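Local coordinates for protein acetate kinase (Entamoeba histolytica, PDB 4H0O) that is a pyrophosphate-dependent acetate kinase of the ASKHA superfamily that probably interconverts acetate and acetyl phosphate, with magnesium as the likely cofactor, at residues G355-D360 with P377-Q382; E364-K369 with V383-N388; F181-L186 with N233-G238; V16-V21 with L392-K397; K106-I111 with Y150-T155. All coordinates share one frame; numbering follows the deposited sequence.

Contact 1. Residues G355-D360 with P377-Q382; sequences GIELDD and PSSKVQ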
# COMPACT_ATOMS: atom_id res chain seq x y z
N GLY B 355 6.38 0.48 -22.30
CA GLY B 355 7.36 1.06 -23.20
C GLY B 355 8.78 1.09 -22.66
O GLY B 355 9.50 2.08 -22.84
N ILE B 356 9.19 0.01 -21.99
CA ILE B 356 10.57 -0.11 -21.52
C ILE B 356 11.33 -1.18 -22.29
O ILE B 356 11.05 -2.38 -22.17
CB ILE B 356 10.64 -0.40 -20.00
CG1 ILE B 356 10.24 0.84 -19.20
CG2 ILE B 356 12.05 -0.83 -19.59
CD1 ILE B 356 10.33 0.68 -17.69
N GLU B 357 12.29 -0.74 -23.09
CA GLU B 357 13.13 -1.63 -23.88
C GLU B 357 14.54 -1.62 -23.30
O GLU B 357 15.32 -0.71 -23.57
CB GLU B 357 13.16 -1.17 -25.34
CG GLU B 357 11.79 -0.77 -25.87
CD GLU B 357 11.82 -0.27 -27.30
OE1 GLU B 357 12.88 0.24 -27.74
OE2 GLU B 357 10.78 -0.38 -27.99
N LEU B 358 14.84 -2.63 -22.49
CA LEU B 358 16.08 -2.65 -21.72
C LEU B 358 17.24 -3.27 -22.51
O LEU B 358 17.09 -4.34 -23.10
CB LEU B 358 15.87 -3.42 -20.41
CG LEU B 358 16.79 -3.08 -19.24
CD1 LEU B 358 16.55 -1.66 -18.76
CD2 LEU B 358 16.61 -4.07 -18.10
N ASP B 359 18.38 -2.59 -22.52
CA ASP B 359 19.60 -3.19 -23.07
C ASP B 359 20.13 -4.15 -22.01
O ASP B 359 20.77 -3.73 -21.04
CB ASP B 359 20.64 -2.12 -23.41
CG ASP B 359 21.75 -2.64 -24.31
OD1 ASP B 359 22.09 -3.84 -24.22
OD2 ASP B 359 22.29 -1.85 -25.12
N ASP B 360 19.86 -5.44 -22.20
CA ASP B 360 20.18 -6.46 -21.20
C ASP B 360 21.68 -6.65 -20.98
O ASP B 360 22.10 -7.08 -19.90
CB ASP B 360 19.51 -7.79 -21.56
CG ASP B 360 18.01 -7.78 -21.33
OD1 ASP B 360 17.57 -7.07 -20.40
OD2 ASP B 360 17.28 -8.46 -22.08
N PRO B 377 17.98 4.06 -26.45
CA PRO B 377 17.54 5.46 -26.64
C PRO B 377 16.21 5.56 -27.38
O PRO B 377 15.54 6.59 -27.29
CB PRO B 377 18.67 6.07 -27.48
CG PRO B 377 19.39 4.91 -28.08
CD PRO B 377 19.28 3.80 -27.08
N SER B 378 15.83 4.52 -28.10
CA SER B 378 14.53 4.48 -28.76
C SER B 378 13.41 4.19 -27.77
O SER B 378 12.25 4.52 -28.02
CB SER B 378 14.53 3.42 -29.87
OG SER B 378 14.91 2.15 -29.36
N SER B 379 13.77 3.57 -26.65
CA SER B 379 12.79 3.16 -25.63
C SER B 379 11.96 4.34 -25.13
O SER B 379 12.51 5.38 -24.75
CB SER B 379 13.49 2.48 -24.45
OG SER B 379 12.56 2.10 -23.46
N LYS B 380 10.64 4.16 -25.15
CA LYS B 380 9.70 5.21 -24.75
C LYS B 380 9.99 5.73 -23.35
O LYS B 380 10.19 6.93 -23.14
CB LYS B 380 8.26 4.69 -24.83
CG LYS B 380 7.21 5.77 -24.61
CD LYS B 380 5.89 5.16 -24.14
CE LYS B 380 4.86 6.24 -23.85
NZ LYS B 380 3.62 5.68 -23.25
N VAL B 381 10.02 4.81 -22.38
CA VAL B 381 10.41 5.14 -21.02
C VAL B 381 11.90 4.85 -20.85
O VAL B 381 12.38 3.79 -21.27
CB VAL B 381 9.62 4.31 -19.99
CG1 VAL B 381 10.04 4.65 -18.56
CG2 VAL B 381 8.13 4.53 -20.16
N GLN B 382 12.63 5.78 -20.24
CA GLN B 382 14.05 5.58 -20.02
C GLN B 382 14.32 5.03 -18.62
O GLN B 382 13.59 5.34 -17.67
CB GLN B 382 14.82 6.89 -20.24
CG GLN B 382 14.91 7.31 -21.71
CD GLN B 382 15.58 6.25 -22.57
OE1 GLN B 382 16.71 5.85 -22.31
NE2 GLN B 382 14.87 5.80 -23.61

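Contact 2. Residues E364-K369 with V383-N388; sequences EKSMGK and VCVAPN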
# COMPACT_ATOMS: atom_id res chain seq x y z
N GLU B 364 23.41 -6.02 -17.18
CA GLU B 364 24.12 -7.09 -16.48
C GLU B 364 25.54 -6.70 -16.08
O GLU B 364 26.16 -7.37 -15.25
CB GLU B 364 24.13 -8.37 -17.33
CG GLU B 364 22.82 -9.14 -17.31
CD GLU B 364 22.76 -10.26 -18.34
OE1 GLU B 364 23.81 -10.86 -18.64
OE2 GLU B 364 21.65 -10.53 -18.85
N LYS B 365 26.06 -5.62 -16.66
CA LYS B 365 27.44 -5.21 -16.40
C LYS B 365 27.55 -3.91 -15.60
O LYS B 365 28.64 -3.56 -15.13
CB LYS B 365 28.20 -5.08 -17.73
CG LYS B 365 28.32 -6.39 -18.49
CD LYS B 365 28.79 -6.19 -19.92
CE LYS B 365 28.83 -7.52 -20.66
NZ LYS B 365 27.58 -8.31 -20.43
N SER B 366 26.43 -3.22 -15.43
CA SER B 366 26.44 -1.95 -14.70
C SER B 366 26.46 -2.14 -13.18
O SER B 366 25.66 -2.90 -12.63
CB SER B 366 25.25 -1.08 -15.12
OG SER B 366 25.29 0.18 -14.48
N MET B 367 27.38 -1.45 -12.52
CA MET B 367 27.43 -1.45 -11.06
C MET B 367 27.10 -0.06 -10.53
O MET B 367 27.28 0.22 -9.34
CB MET B 367 28.79 -1.92 -10.57
CG MET B 367 29.07 -3.40 -10.81
SD MET B 367 28.01 -4.50 -9.85
CE MET B 367 28.73 -4.30 -8.22
N GLY B 368 26.62 0.81 -11.42
CA GLY B 368 26.16 2.13 -11.03
C GLY B 368 27.23 3.03 -10.45
O GLY B 368 26.95 3.88 -9.61
N LYS B 369 28.47 2.85 -10.91
CA LYS B 369 29.56 3.73 -10.49
C LYS B 369 29.37 5.13 -11.07
O LYS B 369 29.95 6.10 -10.58
CB LYS B 369 30.92 3.15 -10.90
CG LYS B 369 31.34 1.95 -10.06
CD LYS B 369 31.10 2.23 -8.58
CE LYS B 369 31.36 1.00 -7.72
NZ LYS B 369 30.92 1.23 -6.31
N VAL B 383 15.37 4.22 -18.50
CA VAL B 383 15.78 3.66 -17.21
C VAL B 383 17.25 3.96 -16.97
O VAL B 383 18.09 3.74 -17.85
CB VAL B 383 15.56 2.13 -17.15
CG1 VAL B 383 16.10 1.57 -15.84
CG2 VAL B 383 14.09 1.80 -17.28
N CYS B 384 17.58 4.47 -15.78
CA CYS B 384 18.97 4.75 -15.46
C CYS B 384 19.29 4.41 -14.01
O CYS B 384 18.40 4.31 -13.16
CB CYS B 384 19.31 6.21 -15.74
SG CYS B 384 18.78 7.35 -14.45
N VAL B 385 20.58 4.23 -13.74
CA VAL B 385 21.07 4.12 -12.37
C VAL B 385 21.79 5.42 -12.05
O VAL B 385 22.48 5.98 -12.91
CB VAL B 385 22.05 2.93 -12.21
CG1 VAL B 385 21.29 1.62 -12.17
CG2 VAL B 385 23.07 2.91 -13.35
N ALA B 386 21.63 5.91 -10.83
CA ALA B 386 22.26 7.17 -10.43
C ALA B 386 22.87 7.06 -9.04
O ALA B 386 22.17 6.75 -8.07
CB ALA B 386 21.26 8.31 -10.49
N PRO B 387 24.19 7.30 -8.94
CA PRO B 387 24.96 7.23 -7.69
C PRO B 387 24.45 8.19 -6.62
O PRO B 387 24.01 9.30 -6.95
CB PRO B 387 26.37 7.65 -8.13
CG PRO B 387 26.43 7.32 -9.58
CD PRO B 387 25.05 7.56 -10.11
N ASN B 388 24.52 7.78 -5.36
CA ASN B 388 24.08 8.62 -4.24
C ASN B 388 24.96 8.44 -3.01
O ASN B 388 24.45 8.25 -1.90
CB ASN B 388 22.62 8.32 -3.88
CG ASN B 388 22.42 6.90 -3.38
OD1 ASN B 388 23.11 5.97 -3.82
ND2 ASN B 388 21.49 6.73 -2.44

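Contact 3. Residues F181-L186 with N233-G238; sequences FGFHGL and NSTLAG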
# COMPACT_ATOMS: atom_id res chain seq x y z
N PHE B 181 5.35 11.63 6.31
CA PHE B 181 6.55 12.45 6.19
C PHE B 181 7.35 12.07 4.94
O PHE B 181 7.50 12.87 4.02
CB PHE B 181 7.42 12.33 7.44
CG PHE B 181 6.93 13.14 8.61
CD1 PHE B 181 7.14 14.52 8.65
CD2 PHE B 181 6.26 12.54 9.67
CE1 PHE B 181 6.69 15.27 9.73
CE2 PHE B 181 5.81 13.29 10.74
CZ PHE B 181 6.02 14.65 10.77
N GLY B 182 7.85 10.84 4.91
CA GLY B 182 8.70 10.40 3.81
C GLY B 182 10.16 10.59 4.18
O GLY B 182 10.51 11.52 4.90
N PHE B 183 11.02 9.70 3.68
CA PHE B 183 12.43 9.74 4.07
C PHE B 183 13.32 9.56 2.84
O PHE B 183 12.83 9.59 1.72
CB PHE B 183 12.71 8.69 5.15
CG PHE B 183 11.87 8.86 6.39
CD1 PHE B 183 10.58 8.35 6.45
CD2 PHE B 183 12.37 9.54 7.50
CE1 PHE B 183 9.80 8.51 7.59
CE2 PHE B 183 11.59 9.70 8.64
CZ PHE B 183 10.30 9.19 8.68
N HIS B 184 14.63 9.38 3.07
CA HIS B 184 15.61 9.32 1.98
C HIS B 184 15.56 10.60 1.13
O HIS B 184 15.96 10.58 -0.04
CB HIS B 184 15.39 8.09 1.09
CG HIS B 184 15.38 6.80 1.84
ND1 HIS B 184 14.54 5.75 1.51
CD2 HIS B 184 16.12 6.37 2.89
CE1 HIS B 184 14.75 4.74 2.34
NE2 HIS B 184 15.70 5.09 3.18
N GLY B 185 15.09 11.69 1.72
CA GLY B 185 14.89 12.94 1.00
C GLY B 185 16.17 13.51 0.41
O GLY B 185 16.17 14.02 -0.71
N LEU B 186 17.26 13.40 1.17
CA LEU B 186 18.56 13.92 0.74
C LEU B 186 19.10 13.14 -0.46
O LEU B 186 19.68 13.72 -1.38
CB LEU B 186 19.55 13.87 1.90
CG LEU B 186 19.21 14.79 3.09
CD1 LEU B 186 20.12 14.50 4.28
CD2 LEU B 186 19.33 16.24 2.67
N ASN B 233 4.21 7.92 7.93
CA ASN B 233 4.54 8.52 9.21
C ASN B 233 5.78 7.86 9.82
O ASN B 233 6.57 8.51 10.50
CB ASN B 233 3.36 8.43 10.18
CG ASN B 233 3.59 9.22 11.45
OD1 ASN B 233 3.36 10.43 11.49
ND2 ASN B 233 4.03 8.54 12.50
N SER B 234 5.92 6.56 9.57
CA SER B 234 7.05 5.80 10.08
C SER B 234 7.96 5.36 8.95
O SER B 234 7.62 5.49 7.77
CB SER B 234 6.57 4.56 10.84
OG SER B 234 6.25 3.51 9.95
N THR B 235 9.13 4.84 9.30
CA THR B 235 10.09 4.36 8.31
C THR B 235 9.89 2.88 8.03
O THR B 235 10.76 2.21 7.47
CB THR B 235 11.54 4.59 8.78
OG1 THR B 235 11.77 3.91 10.02
CG2 THR B 235 11.81 6.08 8.97
N LEU B 236 8.73 2.37 8.42
CA LEU B 236 8.38 0.96 8.23
C LEU B 236 7.48 0.76 7.01
O LEU B 236 7.42 -0.32 6.42
CB LEU B 236 7.71 0.42 9.50
CG LEU B 236 7.12 -0.99 9.53
CD1 LEU B 236 7.48 -1.69 10.82
CD2 LEU B 236 5.61 -0.93 9.38
N ALA B 237 6.77 1.82 6.62
CA ALA B 237 5.79 1.74 5.53
C ALA B 237 6.42 1.65 4.14
O ALA B 237 7.57 2.07 3.93
CB ALA B 237 4.85 2.93 5.60
N GLY B 238 5.67 1.09 3.19
CA GLY B 238 6.04 1.15 1.79
C GLY B 238 6.52 -0.16 1.19
O GLY B 238 5.80 -1.16 1.16

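Contact 4. Residues V16-V21 with L392-K397; sequences VLIFNV and LVILQK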
# COMPACT_ATOMS: atom_id res chain seq x y z
N VAL B 16 35.59 21.39 3.64
CA VAL B 16 34.32 21.11 4.28
C VAL B 16 34.40 19.79 5.05
O VAL B 16 34.75 18.76 4.48
CB VAL B 16 33.16 21.03 3.26
CG1 VAL B 16 31.84 20.78 3.98
CG2 VAL B 16 33.08 22.31 2.46
N LEU B 17 34.10 19.85 6.34
CA LEU B 17 34.09 18.66 7.18
C LEU B 17 32.69 18.04 7.21
O LEU B 17 31.73 18.69 7.60
CB LEU B 17 34.53 19.02 8.60
CG LEU B 17 34.47 17.93 9.67
CD1 LEU B 17 35.37 16.76 9.30
CD2 LEU B 17 34.85 18.48 11.04
N ILE B 18 32.58 16.79 6.77
CA ILE B 18 31.30 16.07 6.84
C ILE B 18 31.35 14.96 7.89
O ILE B 18 32.23 14.09 7.84
CB ILE B 18 30.88 15.47 5.47
CG1 ILE B 18 30.29 16.56 4.57
CG2 ILE B 18 29.85 14.37 5.65
CD1 ILE B 18 31.31 17.26 3.74
N PHE B 19 30.42 14.99 8.84
CA PHE B 19 30.33 13.94 9.84
C PHE B 19 29.28 12.90 9.44
O PHE B 19 28.15 13.24 9.11
CB PHE B 19 29.98 14.52 11.21
CG PHE B 19 31.16 15.11 11.93
CD1 PHE B 19 32.24 14.31 12.29
CD2 PHE B 19 31.18 16.45 12.28
CE1 PHE B 19 33.32 14.85 12.96
CE2 PHE B 19 32.26 16.99 12.96
CZ PHE B 19 33.33 16.19 13.30
N ASN B 20 29.68 11.63 9.48
CA ASN B 20 28.75 10.53 9.23
C ASN B 20 28.61 9.67 10.48
O ASN B 20 29.48 8.86 10.79
CB ASN B 20 29.24 9.69 8.05
CG ASN B 20 28.18 8.74 7.53
OD1 ASN B 20 27.12 8.57 8.15
ND2 ASN B 20 28.46 8.10 6.40
N VAL B 21 27.52 9.87 11.22
CA VAL B 21 27.28 9.12 12.45
C VAL B 21 26.90 7.68 12.13
O VAL B 21 25.91 7.42 11.44
CB VAL B 21 26.17 9.77 13.31
CG1 VAL B 21 25.95 8.95 14.57
CG2 VAL B 21 26.54 11.19 13.68
N LEU B 392 28.83 12.82 -0.46
CA LEU B 392 28.56 13.77 -1.53
C LEU B 392 27.16 14.35 -1.39
O LEU B 392 26.93 15.52 -1.70
CB LEU B 392 28.71 13.10 -2.90
CG LEU B 392 30.08 12.48 -3.22
CD1 LEU B 392 30.11 11.91 -4.63
CD2 LEU B 392 31.18 13.51 -3.04
N VAL B 393 26.23 13.53 -0.90
CA VAL B 393 24.85 13.95 -0.68
C VAL B 393 24.75 15.09 0.34
O VAL B 393 24.04 16.07 0.12
CB VAL B 393 23.96 12.77 -0.24
CG1 VAL B 393 22.63 13.25 0.27
CG2 VAL B 393 23.76 11.79 -1.39
N ILE B 394 25.46 14.95 1.45
CA ILE B 394 25.50 15.99 2.47
C ILE B 394 26.31 17.19 1.99
O ILE B 394 25.96 18.34 2.26
CB ILE B 394 26.09 15.46 3.80
CG1 ILE B 394 25.30 14.25 4.29
CG2 ILE B 394 26.12 16.56 4.86
CD1 ILE B 394 25.90 13.58 5.51
N LEU B 395 27.39 16.91 1.26
CA LEU B 395 28.23 17.96 0.69
C LEU B 395 27.44 18.80 -0.31
O LEU B 395 27.56 20.03 -0.33
CB LEU B 395 29.46 17.35 0.01
CG LEU B 395 30.45 18.37 -0.57
CD1 LEU B 395 31.03 19.23 0.54
CD2 LEU B 395 31.56 17.69 -1.36
N GLN B 396 26.62 18.14 -1.13
CA GLN B 396 25.82 18.82 -2.14
C GLN B 396 24.83 19.80 -1.51
O GLN B 396 24.58 20.88 -2.05
CB GLN B 396 25.09 17.81 -3.02
CG GLN B 396 24.23 18.43 -4.11
CD GLN B 396 25.05 19.20 -5.13
OE1 GLN B 396 26.08 18.72 -5.61
NE2 GLN B 396 24.60 20.40 -5.47
N LYS B 397 24.26 19.40 -0.38
CA LYS B 397 23.33 20.25 0.36
C LYS B 397 24.06 21.51 0.82
O LYS B 397 23.46 22.59 0.91
CB LYS B 397 22.74 19.49 1.55
CG LYS B 397 21.35 19.96 1.97
CD LYS B 397 20.36 19.77 0.82
CE LYS B 397 19.18 20.73 0.91
NZ LYS B 397 19.60 22.08 1.39

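Contact 5. Residues K106-I111 with Y150-T155; sequences KKSAVI and YVAIDT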
# COMPACT_ATOMS: atom_id res chain seq x y z
N LYS B 106 11.01 22.23 6.78
CA LYS B 106 10.62 22.06 5.38
C LYS B 106 11.85 22.23 4.51
O LYS B 106 11.85 21.87 3.32
CB LYS B 106 9.54 23.09 5.00
CG LYS B 106 8.18 22.85 5.64
CD LYS B 106 7.69 24.09 6.39
CE LYS B 106 6.42 23.81 7.17
NZ LYS B 106 6.46 24.41 8.54
N LYS B 107 12.90 22.79 5.09
CA LYS B 107 14.18 22.95 4.41
C LYS B 107 15.33 22.54 5.31
O LYS B 107 15.25 22.67 6.54
CB LYS B 107 14.36 24.41 3.97
CG LYS B 107 13.51 24.83 2.78
CD LYS B 107 13.65 26.32 2.47
CE LYS B 107 13.10 27.19 3.60
NZ LYS B 107 12.92 28.61 3.18
N SER B 108 16.40 22.03 4.71
CA SER B 108 17.65 21.88 5.44
C SER B 108 18.10 23.29 5.83
O SER B 108 17.66 24.26 5.22
CB SER B 108 18.71 21.19 4.58
OG SER B 108 18.36 19.84 4.35
N ALA B 109 18.96 23.41 6.84
CA ALA B 109 19.23 24.74 7.38
C ALA B 109 20.66 24.98 7.83
O ALA B 109 21.35 24.06 8.28
CB ALA B 109 18.26 25.03 8.53
N VAL B 110 21.08 26.23 7.72
CA VAL B 110 22.27 26.71 8.40
C VAL B 110 21.93 26.70 9.88
O VAL B 110 20.81 27.04 10.26
CB VAL B 110 22.63 28.14 7.94
CG1 VAL B 110 23.78 28.70 8.76
CG2 VAL B 110 22.96 28.15 6.46
N ILE B 111 22.88 26.30 10.72
CA ILE B 111 22.60 26.12 12.14
C ILE B 111 22.75 27.40 12.96
O ILE B 111 23.83 28.01 12.99
CB ILE B 111 23.48 25.01 12.76
CG1 ILE B 111 23.27 23.69 12.02
CG2 ILE B 111 23.17 24.84 14.24
CD1 ILE B 111 24.25 22.60 12.39
N TYR B 150 25.93 23.50 8.89
CA TYR B 150 24.59 23.26 8.36
C TYR B 150 24.13 21.84 8.66
O TYR B 150 24.94 20.91 8.78
CB TYR B 150 24.54 23.51 6.85
CG TYR B 150 25.36 22.55 6.01
CD1 TYR B 150 26.71 22.78 5.78
CD2 TYR B 150 24.78 21.44 5.41
CE1 TYR B 150 27.46 21.92 5.00
CE2 TYR B 150 25.52 20.57 4.64
CZ TYR B 150 26.86 20.82 4.43
OH TYR B 150 27.60 19.96 3.66
N VAL B 151 22.81 21.68 8.78
CA VAL B 151 22.24 20.36 8.99
C VAL B 151 21.37 19.96 7.80
O VAL B 151 20.42 20.66 7.44
CB VAL B 151 21.45 20.30 10.33
CG1 VAL B 151 20.43 21.42 10.42
CG2 VAL B 151 20.79 18.95 10.49
N ALA B 152 21.72 18.85 7.17
CA ALA B 152 20.93 18.32 6.06
C ALA B 152 19.81 17.44 6.61
O ALA B 152 20.09 16.41 7.23
CB ALA B 152 21.81 17.54 5.12
N ILE B 153 18.56 17.85 6.40
CA ILE B 153 17.42 17.12 6.97
C ILE B 153 16.80 16.13 5.97
O ILE B 153 16.38 16.52 4.87
CB ILE B 153 16.33 18.09 7.50
CG1 ILE B 153 16.77 18.72 8.82
CG2 ILE B 153 15.03 17.35 7.73
CD1 ILE B 153 17.60 19.96 8.66
N ASP B 154 16.73 14.86 6.36
CA ASP B 154 16.31 13.79 5.45
C ASP B 154 14.82 13.83 5.11
O ASP B 154 14.39 13.16 4.17
CB ASP B 154 16.67 12.43 6.05
CG ASP B 154 16.90 11.37 5.00
OD1 ASP B 154 17.56 11.67 3.98
OD2 ASP B 154 16.43 10.22 5.19
N THR B 155 14.05 14.62 5.85
CA THR B 155 12.60 14.70 5.64
C THR B 155 12.16 15.95 4.88
O THR B 155 11.01 16.04 4.44
CB THR B 155 11.82 14.63 6.97
OG1 THR B 155 12.33 15.62 7.87
CG2 THR B 155 11.97 13.26 7.61

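Contact 1. Residues G355-D360 with P377-Q382
Ser379 turns its hydroxyl toward the loop 355-360, where OG accepts the backbone N-H of Glu357 (N to OG 2.9 Å) along a nearly straight N-H...O line of 172°. OG lies anti to its own backbone N (chi1 179°), which points it across the gap at that amide, while its proton goes to Val381 O within the same loop. One hydroxyl thus ties the two loops together and braces its own turn. Beside it the carboxylate arm of Glu357 runs extended alongside Ser379, CB to CB 3.8 Å, and its OE1 is met nearly end-on along the C-O bond by the hydroxyl of Ser378, at an OG-OE1 distance of 3.2 Å on the solvent side. On the buried side Ile356 and Val381 cross obliquely, with Ile356 CG1 3.6 Å from Val381 CB. Close by, Val381 N donates to Gly355 O at 2.8 Å. Gly355, whose positive phi suits a residue without a side chain, has its CA 4.1 Å from Lys380 CB. The contact joins two loops near the periphery of the chain: Ile356 continues inward onto Cys348 of helix 341-350, and the loop 377-382 leads directly into strand 382-385.

Contact 2. Residues E364-K369 with V383-N388
Van der Waals contact carries the meeting of Val385 with Ser366 and Gly368; no hydrogen bond crosses between the two segments. Val385 reaches over with a single methyl, CG2, which rests 3.7 Å from Ser366 OG and 3.9 Å from Gly368 CA. That branch stands between the backbone N and the carbonyl carbon of its own residue (CG1 at chi1 -76°). The methyl therefore sits against the loop that follows helix 360-365. Gly368, with a positive phi of 64°, lets the chain fold round at this point and brings its bare CA up to the valine.

Strand 382-385 belongs to the mixed sheet of the ribonuclease H-like fold common to the ASKHA superfamily, lying between strands 329-333 and 372-373. The loop after helix 360-365 packs on Val385, at the end of the strand, and on Pro387 beyond it.

Contacts of a ring with carbonyl oxygens make up the second group. Pro387 presents CG to two successive backbone oxygens, Gly368 O at 3.5 Å and Lys369 O at 3.9 Å.

Polar bonding stays within or beyond the segments. Ser366 OG accepts a weak bond from Gly368 N at 3.4 Å, local to the turn, while Ser366 O is held by Arg344. Lys369 starts its side chain away from 383-388; that side chain is about 10 Å from that of Arg286, a predicted ATP-binding residue.

Contact 3. Residues F181-L186 with N233-G238
Two loop backbones pass each other here, closest where Phe181 faces Asn233 (CA to CA 5.3 Å) and wider at Phe183 and Thr235 (7.2 Å); no hydrogen bond links the two segments themselves, though Phe181 is backbone-bonded to Gly232 just before the second. Both loops border the predicted catalytic cleft of this ASKHA kinase: His184, the N-cap residue of helix 185-195, and Arg244, near Thr235, are each a predicted transition-state stabiliser. On the second loop Ser234 OG accepts the backbone N-H of Leu236 (N to OG 3.1 Å), forming an ST turn that shapes the chain around Thr235. The second subunit reaches this loop as well, through a hydrogen bond from Ser234 N to Asp249 of that neighbouring chain.

Phe181 lies alongside Asn233, the two side chains pointing the same way and the ring plane turned 49° from the amide. Asn233 meets this ring at its edge. Phe183 is approached differently, its ring edge lying near Asn233 O while Thr235 covers a face. The Thr235 side chain crosses the phenylalanine at about a right angle, its methyl set anti to its own carbonyl carbon and thereby aimed at the ring. This is a CH-pi contact, with Thr235 CG2 3.4 Å from the centroid of the Phe183 ring and only 9° off the ring normal.

Contact 4. Residues V16-V21 with L392-K397
Ile18 sets CG1 anti to its carbonyl carbon and CG2 anti to its backbone N, and with chi2 at 88° for CD1 its two branches spread toward different residues of helix 392-397; Leu395 has CG anti to its backbone N, and chi2 of 63° then brings CD1 toward the strand. The result is helix-on-sheet packing in the ribonuclease H-like fold: the helix near the C-terminus lies across strand 16-21, which sits between strands 26-31 and 93-98 in a mixed sheet. The axes of 16-21 and 392-397 approach to 9.0 Å and run at 133° to each other, neither parallel nor fully antiparallel.

Every contact between side chains is apolar. Ile18 and Ile394 slide past each other in opposite directions, joining methyl to methyl at Ile18 CG2 and Ile394 CD1, 4.0 Å apart. With Leu395 the same isoleucine crosses at about a right angle, Ile18 CD1 lying 3.8 Å from Leu395 CD1. All of these residues are buried, and Phe31 of the adjoining strand also touches both Ile18 and Leu395.

At the far end of the strand the chemistry turns polar: Asn20, a predicted magnesium ligand, donates from ND2 to Glu391, with a weak second bond to Glu390, itself predicted to bind magnesium. At the other end Val16 meets Leu395 at a slant, with Phe404 packed on both; Val16 CG1 stands 3.9 Å from Leu395 CD1, the same methyl that meets Ile18.

Contact 5. Residues K106-I111 with Y150-T155
Ala109 and Val151 form the tight centre of this contact, an antiparallel hydrogen-bonded pair that attaches the short strand 109-110 to strand 148-153 at the edge of the eight-stranded sheet of a ribonuclease H-like domain. Two backbone bonds close the pair: Val151 N to Ala109 O at 2.8 Å and Ala109 N to Val151 O at 3.2 Å. The next pair, Val110 with Tyr150, is non-hydrogen-bonded, and there the chains draw in to 4.2 Å between CA atoms.

Close packing continues on the face that carries Ala109 and Val151. Ile111 brings CG1 to within 4.0 Å of Val151 CG1 and lays CD1 against the backbone of Tyr150, and this side is covered by Val115 and Leu116 of helix 113-120. A chi2 of 86° swings Ile153 CD1 to 3.7 Å from Ser108 CA. The tyrosine ring, by contrast, leads away from strand 109-110 toward helix 390-402, where its OH is hydrogen-bonded to Ile394 O.

The looser side lies toward the start of 106-111. Lys106 and Lys107 are exposed, and their side chains set out away from 150-155, Lys107 adding little beyond its carbonyl oxygen near Ile153. Just past the strand Asp154, the predicted proton donor/acceptor, accepts the N-H of His184 at OD2. The boundary between the two regions is Ser108, whose side chain replaces a backbone acceptor: OG takes the N-H of Ile153, N to OG 2.9 Å, with an N-H...O angle of 161°.

Contacts 2, 4 and 5 are mostly buried, whereas contact 1 is partly exposed at the periphery and contact 3 takes part in the subunit interface. Contacts 4 and 5 share the eight-stranded sheet and meet through helix 390-402. Contacts 1 and 2 both involve strand 382-385 and its approaches, and touch at Ile356 and Val383. Contacts 3 and 5 are joined by polar bonds beside the predicted active site. Chemistry follows place: purely apolar side chains between a sheet and a helix in contact 4, backbone pairing at a sheet edge in contact 5, serine-centred bonds between the loops of contact 1, methyl and ring contacts in contacts 2 and 3.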